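Local coordinates for interleukin-15 receptor alpha chain (Mus musculus, PDB 2PSM), which probably binds the cytokine interleukin-15 through its sushi domain, as the alpha subunit of the interleukin-15 receptor, at residues T47-E52 with W64-K70; T10-P14 with N26-N30. One frame throughout, in Å; residues are numbered along the deposited sequence.

Interaction 1: residues T47-E52 with W64-K70; sequences TSTLIE and WTTPSLK
E52 and T65 pair where residues 47-52 and 64-70 run nearly antiparallel, 166° apart end to end: T65 N gives a hydrogen bond to E52 O (2.9 Å). Alongside it the T65 hydroxyl accepts from the strand, T65 OG1 to E52 N 2.8 Å and nearly straight (167°). T65 OG1 sits between its own backbone N and carbonyl carbon (chi1 46°), which turns it to the strand. Beside this pair I51 packs obliquely against W64: CD1 lies over one face of the six-membered ring, 4.0 Å from its centroid and offset toward the rim, a CH-pi contact. The other branch of I51, CG2, lies side by side with P67 CB at 3.6 Å. Farther along, the backbones part around a water that donates to S48 O and L50 O and accepts from S68 N. S68 OG in turn accepts from S48 N at 3.0 Å, while S48 OG accepts from L50 N in an ST turn and also bonds an acidic side chain of the partner protein. T47 OG1 takes a weak bond from K70 N and a further one within the chain with K44. Side-chain hydroxyls and one water thus replace regular strand pairing beyond the end of strand 61-64, holding the irregular return segment of the sushi domain against strand 50-56, with S48 and S68 at the protein interface.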
ATOM      1  N   THR B  47      -1.375   5.896  -2.386  1.00 19.22           N
ATOM      2  CA  THR B  47      -2.428   6.690  -1.761  1.00 20.74           C
ATOM      3  C   THR B  47      -3.552   5.757  -1.307  1.00 20.77           C
ATOM      4  O   THR B  47      -3.707   4.656  -1.830  1.00 22.23           O
ATOM      5  CB  THR B  47      -2.995   7.800  -2.720  1.00 18.92           C
ATOM      6  OG1 THR B  47      -3.678   7.205  -3.830  1.00 20.45           O
ATOM      7  CG2 THR B  47      -1.854   8.678  -3.245  1.00 20.27           C
ATOM      8  N   SER B  48      -4.335   6.217  -0.337  1.00 21.28           N
ATOM      9  CA  SER B  48      -5.406   5.436   0.263  1.00 22.69           C
ATOM     10  C   SER B  48      -6.808   5.996   0.023  1.00 23.95           C
ATOM     11  O   SER B  48      -7.005   7.213   0.009  1.00 24.75           O
ATOM     12  CB  SER B  48      -5.129   5.336   1.775  1.00 21.82           C
ATOM     13  OG  SER B  48      -6.270   4.954   2.516  1.00 23.94           O
ATOM     14  N   THR B  49      -7.774   5.103  -0.169  1.00 22.58           N
ATOM     15  CA  THR B  49      -9.167   5.514  -0.371  1.00 24.34           C
ATOM     16  C   THR B  49      -9.890   5.576   0.979  1.00 23.17           C
ATOM     17  O   THR B  49     -11.065   5.928   1.051  1.00 25.22           O
ATOM     18  CB  THR B  49      -9.949   4.498  -1.232  1.00 25.89           C
ATOM     19  OG1 THR B  49      -9.853   3.193  -0.638  1.00 28.65           O
ATOM     20  CG2 THR B  49      -9.417   4.459  -2.652  1.00 23.72           C
ATOM     21  N   LEU B  50      -9.175   5.240   2.045  1.00 22.68           N
ATOM     22  CA  LEU B  50      -9.762   5.181   3.380  1.00 24.17           C
ATOM     23  C   LEU B  50      -9.802   6.415   4.272  1.00 22.94           C
ATOM     24  O   LEU B  50      -8.858   7.180   4.329  1.00 21.81           O
ATOM     25  CB  LEU B  50      -9.067   4.077   4.194  1.00 24.51           C
ATOM     26  CG  LEU B  50      -9.568   3.911   5.637  1.00 24.69           C
ATOM     27  CD1 LEU B  50     -10.885   3.129   5.628  1.00 23.36           C
ATOM     28  CD2 LEU B  50      -8.531   3.171   6.478  1.00 27.06           C
ATOM     29  N   ILE B  51     -10.919   6.568   4.980  1.00 24.21           N
ATOM     30  CA  ILE B  51     -11.080   7.613   5.980  1.00 24.31           C
ATOM     31  C   ILE B  51     -11.795   6.919   7.127  1.00 25.27           C
ATOM     32  O   ILE B  51     -12.650   6.064   6.906  1.00 24.50           O
ATOM     33  CB  ILE B  51     -11.919   8.818   5.514  1.00 23.46           C
ATOM     34  CG1 ILE B  51     -13.306   8.377   5.039  1.00 20.35           C
ATOM     35  CG2 ILE B  51     -11.158   9.587   4.450  1.00 21.32           C
ATOM     36  CD1 ILE B  51     -14.191   9.561   4.664  1.00 17.97           C
ATOM     37  N   GLU B  52     -11.416   7.250   8.352  1.00 27.19           N
ATOM     38  CA  GLU B  52     -12.037   6.640   9.518  1.00 27.99           C
ATOM     39  C   GLU B  52     -12.566   7.731  10.428  1.00 29.37           C
ATOM     40  O   GLU B  52     -11.945   8.785  10.560  1.00 32.27           O
ATOM     41  CB  GLU B  52     -11.025   5.796  10.294  1.00 27.20           C
ATOM     42  CG  GLU B  52     -11.649   5.025  11.447  1.00 30.43           C
ATOM     43  CD  GLU B  52     -10.646   4.168  12.193  1.00 35.95           C
ATOM     44  OE1 GLU B  52      -9.788   3.549  11.525  1.00 34.43           O
ATOM     45  OE2 GLU B  52     -10.728   4.105  13.443  1.00 37.77           O
ATOM     46  N   TRP B  64     -13.391  12.941  10.481  1.00 28.29           N
ATOM     47  CA  TRP B  64     -12.840  11.949   9.579  1.00 28.90           C
ATOM     48  C   TRP B  64     -11.338  12.162   9.488  1.00 28.82           C
ATOM     49  O   TRP B  64     -10.871  13.306   9.495  1.00 28.14           O
ATOM     50  CB  TRP B  64     -13.446  12.107   8.185  1.00 28.94           C
ATOM     51  CG  TRP B  64     -14.872  11.686   8.086  1.00 28.80           C
ATOM     52  CD1 TRP B  64     -15.959  12.497   7.902  1.00 30.83           C
ATOM     53  CD2 TRP B  64     -15.372  10.347   8.137  1.00 28.56           C
ATOM     54  NE1 TRP B  64     -17.106  11.740   7.832  1.00 29.75           N
ATOM     55  CE2 TRP B  64     -16.776  10.419   7.975  1.00 29.47           C
ATOM     56  CE3 TRP B  64     -14.772   9.092   8.300  1.00 28.65           C
ATOM     57  CZ2 TRP B  64     -17.589   9.281   7.974  1.00 28.44           C
ATOM     58  CZ3 TRP B  64     -15.582   7.958   8.296  1.00 30.26           C
ATOM     59  CH2 TRP B  64     -16.975   8.061   8.135  1.00 29.13           C
ATOM     60  N   THR B  65     -10.577  11.072   9.426  1.00 27.92           N
ATOM     61  CA  THR B  65      -9.130  11.193   9.292  1.00 27.27           C
ATOM     62  C   THR B  65      -8.888  11.827   7.928  1.00 26.82           C
ATOM     63  O   THR B  65      -9.746  11.755   7.052  1.00 27.88           O
ATOM     64  CB  THR B  65      -8.436   9.824   9.341  1.00 26.38           C
ATOM     65  OG1 THR B  65      -9.133   8.904   8.496  1.00 27.48           O
ATOM     66  CG2 THR B  65      -8.414   9.294  10.760  1.00 23.98           C
ATOM     67  N   THR B  66      -7.729  12.448   7.743  1.00 26.88           N
ATOM     68  CA  THR B  66      -7.422  13.101   6.474  1.00 27.63           C
ATOM     69  C   THR B  66      -7.020  12.091   5.396  1.00 26.96           C
ATOM     70  O   THR B  66      -6.045  11.354   5.551  1.00 23.86           O
ATOM     71  CB  THR B  66      -6.292  14.118   6.649  1.00 26.93           C
ATOM     72  OG1 THR B  66      -6.682  15.087   7.627  1.00 28.32           O
ATOM     73  CG2 THR B  66      -6.006  14.828   5.337  1.00 28.84           C
ATOM     74  N   PRO B  67      -7.771  12.053   4.283  1.00 25.49           N
ATOM     75  CA  PRO B  67      -7.475  11.121   3.192  1.00 25.20           C
ATOM     76  C   PRO B  67      -6.222  11.497   2.401  1.00 24.65           C
ATOM     77  O   PRO B  67      -5.892  12.676   2.264  1.00 25.58           O
ATOM     78  CB  PRO B  67      -8.748  11.175   2.343  1.00 26.21           C
ATOM     79  CG  PRO B  67      -9.184  12.600   2.497  1.00 26.63           C
ATOM     80  CD  PRO B  67      -8.970  12.861   3.980  1.00 28.43           C
ATOM     81  N   SER B  68      -5.516  10.494   1.896  1.00 22.34           N
ATOM     82  CA  SER B  68      -4.315  10.750   1.111  1.00 22.73           C
ATOM     83  C   SER B  68      -4.607  10.400  -0.336  1.00 21.50           C
ATOM     84  O   SER B  68      -3.739  10.515  -1.199  1.00 21.60           O
ATOM     85  CB  SER B  68      -3.147   9.897   1.609  1.00 22.80           C
ATOM     86  OG  SER B  68      -3.380   8.524   1.349  1.00 23.43           O
ATOM     87  N   LEU B  69      -5.844   9.983  -0.590  1.00 22.66           N
ATOM     88  CA  LEU B  69      -6.274   9.581  -1.919  1.00 23.86           C
ATOM     89  C   LEU B  69      -5.979  10.547  -3.054  1.00 26.35           C
ATOM     90  O   LEU B  69      -6.147  11.760  -2.937  1.00 25.92           O
ATOM     91  CB  LEU B  69      -7.776   9.295  -1.935  1.00 24.56           C
ATOM     92  CG  LEU B  69      -8.309   8.904  -3.322  1.00 22.33           C
ATOM     93  CD1 LEU B  69      -7.669   7.581  -3.760  1.00 22.07           C
ATOM     94  CD2 LEU B  69      -9.831   8.787  -3.279  1.00 19.19           C
ATOM     95  N   LYS B  70      -5.569   9.970  -4.170  1.00 27.88           N
ATOM     96  CA  LYS B  70      -5.284  10.714  -5.381  1.00 31.35           C
ATOM     97  C   LYS B  70      -5.789   9.827  -6.514  1.00 31.68           C
ATOM     98  O   LYS B  70      -5.324   8.696  -6.680  1.00 32.50           O
ATOM     99  CB  LYS B  70      -3.784  10.960  -5.506  1.00 32.97           C
ATOM    100  CG  LYS B  70      -3.306  11.391  -6.878  1.00 40.99           C
ATOM    101  CD  LYS B  70      -3.753  12.793  -7.248  1.00 42.30           C
ATOM    102  CE  LYS B  70      -3.101  13.231  -8.552  1.00 42.22           C
ATOM    103  NZ  LYS B  70      -3.443  14.641  -8.895  1.00 46.75           N
TER
HETATM  104  O   HOH W   1      -7.009   8.214   2.568  1.00 28.55           O

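Interaction 2: residues T10-P14 with N26-N30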
ATOM      1  N   THR B  10     -21.079  11.723  16.274  1.00 40.89           N
ATOM      2  CA  THR B  10     -20.996  11.279  14.855  1.00 40.96           C
ATOM      3  C   THR B  10     -20.118  12.226  14.025  1.00 40.00           C
ATOM      4  O   THR B  10     -19.903  13.383  14.410  1.00 36.90           O
ATOM      5  CB  THR B  10     -22.397  11.210  14.223  1.00 42.28           C
ATOM      6  OG1 THR B  10     -22.305  10.597  12.934  1.00 47.21           O
ATOM      7  CG2 THR B  10     -22.984  12.604  14.065  1.00 42.63           C
ATOM      8  N   CYS B  11     -19.607  11.726  12.898  1.00 36.33           N
ATOM      9  CA  CYS B  11     -18.752  12.519  12.016  1.00 35.94           C
ATOM     10  C   CYS B  11     -19.561  13.323  11.012  1.00 33.03           C
ATOM     11  O   CYS B  11     -20.631  12.905  10.589  1.00 33.54           O
ATOM     12  CB  CYS B  11     -17.755  11.621  11.258  1.00 36.19           C
ATOM     13  SG  CYS B  11     -16.203  11.316  12.168  1.00 37.19           S
ATOM     14  N   PRO B  12     -19.056  14.500  10.622  1.00 33.57           N
ATOM     15  CA  PRO B  12     -19.752  15.348   9.655  1.00 34.65           C
ATOM     16  C   PRO B  12     -19.572  14.777   8.251  1.00 36.33           C
ATOM     17  O   PRO B  12     -18.915  13.753   8.068  1.00 34.70           O
ATOM     18  CB  PRO B  12     -19.058  16.689   9.830  1.00 34.33           C
ATOM     19  CG  PRO B  12     -17.650  16.278  10.110  1.00 35.04           C
ATOM     20  CD  PRO B  12     -17.844  15.170  11.124  1.00 32.41           C
ATOM     21  N   PRO B  13     -20.166  15.419   7.238  1.00 38.02           N
ATOM     22  CA  PRO B  13     -19.978  14.861   5.897  1.00 36.97           C
ATOM     23  C   PRO B  13     -18.487  14.876   5.554  1.00 35.85           C
ATOM     24  O   PRO B  13     -17.746  15.733   6.032  1.00 35.55           O
ATOM     25  CB  PRO B  13     -20.785  15.806   5.016  1.00 38.18           C
ATOM     26  CG  PRO B  13     -21.874  16.279   5.942  1.00 40.71           C
ATOM     27  CD  PRO B  13     -21.114  16.546   7.217  1.00 38.08           C
ATOM     28  N   PRO B  14     -18.025  13.916   4.740  1.00 35.78           N
ATOM     29  CA  PRO B  14     -16.612  13.863   4.360  1.00 34.39           C
ATOM     30  C   PRO B  14     -16.288  14.920   3.302  1.00 34.70           C
ATOM     31  O   PRO B  14     -17.189  15.450   2.651  1.00 34.54           O
ATOM     32  CB  PRO B  14     -16.462  12.446   3.825  1.00 34.98           C
ATOM     33  CG  PRO B  14     -17.778  12.213   3.167  1.00 35.25           C
ATOM     34  CD  PRO B  14     -18.756  12.757   4.194  1.00 36.19           C
ATOM     35  N   ASN B  26     -21.812   4.444   7.419  1.00 40.85           N
ATOM     36  CA  ASN B  26     -21.860   4.682   8.855  1.00 40.47           C
ATOM     37  C   ASN B  26     -21.042   5.908   9.276  1.00 39.47           C
ATOM     38  O   ASN B  26     -19.850   6.005   8.989  1.00 35.95           O
ATOM     39  CB  ASN B  26     -21.365   3.417   9.572  1.00 43.35           C
ATOM     40  CG  ASN B  26     -21.471   3.512  11.077  1.00 48.78           C
ATOM     41  OD1 ASN B  26     -22.520   3.869  11.618  1.00 50.82           O
ATOM     42  ND2 ASN B  26     -20.383   3.176  11.767  1.00 52.67           N
ATOM     43  N   TYR B  27     -21.700   6.841   9.958  1.00 38.21           N
ATOM     44  CA  TYR B  27     -21.065   8.073  10.424  1.00 38.94           C
ATOM     45  C   TYR B  27     -20.578   7.990  11.873  1.00 38.27           C
ATOM     46  O   TYR B  27     -20.015   8.954  12.400  1.00 37.58           O
ATOM     47  CB  TYR B  27     -22.046   9.246  10.286  1.00 39.85           C
ATOM     48  CG  TYR B  27     -22.282   9.705   8.863  1.00 39.80           C
ATOM     49  CD1 TYR B  27     -21.518  10.733   8.306  1.00 40.39           C
ATOM     50  CD2 TYR B  27     -23.261   9.104   8.065  1.00 39.66           C
ATOM     51  CE1 TYR B  27     -21.722  11.154   6.990  1.00 38.55           C
ATOM     52  CE2 TYR B  27     -23.474   9.515   6.749  1.00 37.95           C
ATOM     53  CZ  TYR B  27     -22.699  10.540   6.219  1.00 39.74           C
ATOM     54  OH  TYR B  27     -22.894  10.946   4.918  1.00 41.26           O
ATOM     55  N   SER B  28     -20.796   6.844  12.514  1.00 36.42           N
ATOM     56  CA  SER B  28     -20.386   6.655  13.906  1.00 39.02           C
ATOM     57  C   SER B  28     -18.880   6.460  14.097  1.00 37.21           C
ATOM     58  O   SER B  28     -18.166   6.063  13.175  1.00 35.65           O
ATOM     59  CB  SER B  28     -21.134   5.468  14.519  1.00 39.73           C
ATOM     60  OG  SER B  28     -22.516   5.762  14.655  1.00 47.59           O
ATOM     61  N   VAL B  29     -18.415   6.754  15.309  1.00 35.94           N
ATOM     62  CA  VAL B  29     -17.008   6.625  15.670  1.00 35.60           C
ATOM     63  C   VAL B  29     -16.535   5.196  15.436  1.00 33.35           C
ATOM     64  O   VAL B  29     -17.252   4.245  15.731  1.00 35.10           O
ATOM     65  CB  VAL B  29     -16.789   7.007  17.154  1.00 35.64           C
ATOM     66  CG1 VAL B  29     -15.367   6.681  17.592  1.00 31.66           C
ATOM     67  CG2 VAL B  29     -17.070   8.487  17.337  1.00 36.49           C
ATOM     68  N   ASN B  30     -15.320   5.072  14.906  1.00 33.44           N
ATOM     69  CA  ASN B  30     -14.680   3.796  14.576  1.00 32.04           C
ATOM     70  C   ASN B  30     -15.078   3.302  13.187  1.00 32.95           C
ATOM     71  O   ASN B  30     -14.543   2.305  12.704  1.00 33.38           O
ATOM     72  CB  ASN B  30     -15.004   2.712  15.610  1.00 32.57           C
ATOM     73  CG  ASN B  30     -14.447   3.029  16.980  1.00 34.21           C
ATOM     74  OD1 ASN B  30     -13.308   3.483  17.111  1.00 31.70           O
ATOM     75  ND2 ASN B  30     -15.243   2.780  18.015  1.00 38.28           N
TER
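Hydrogen bonds from C11 and T10 converge on one acceptor, the carbonyl oxygen of Y27. The C11 N to Y27 O bond is short (2.8 Å) and almost straight (171°). T10 OG1 adds a weak bond to Y27 O at 2.9 Å; with this hydroxyl swung opposite the backbone N (chi1 -172°), it also lies 3.0 Å from Y27 CB. The remaining contacts are mostly those of the Y27 ring, which leans along the proline run. Its CD1 comes within 3.3 Å of C11 O, P12 O lies at the ring edge in plane, 4.0 Å from CE1, and P14 CD meets CE1 loosely at 4.4 Å. Replacing Y27 by an alanine would probably keep the backbone bond but open a gap beside C11 O and the prolines, leaving that segment less closely packed. C11 is also covalently tied to C53 by a disulfide. A strong main-chain bond next to a disulfide, backed by a tyrosine ring set against the C11 and P12 carbonyl oxygens, fastens the N-terminal segment of the sushi domain to the loop before strand 32-37 in this surface contact.

Overall arrangement
From the N terminus, interaction 2 comes first, closing the loop from 10-14 through strand 20-21 to 26-30. The chain then runs through strands 32-37 and 41-43 before interaction 1 closes the hairpin of strands 50-56 and 61-64 and draws in the segment leading to strand 71-73. The two contacts follow in series, neither nested nor crossed, yet they touch in space, with centres about 14 Å apart. W64 NE1 probably hydrogen-bonds P12 O at 2.7 Å, and I51 CD1 packs on P14 CB. Together with the C11-C53 disulfide, these contacts join the N-terminal segment to the four-stranded sheet, while C37-C71 secures the other end of the sushi domain.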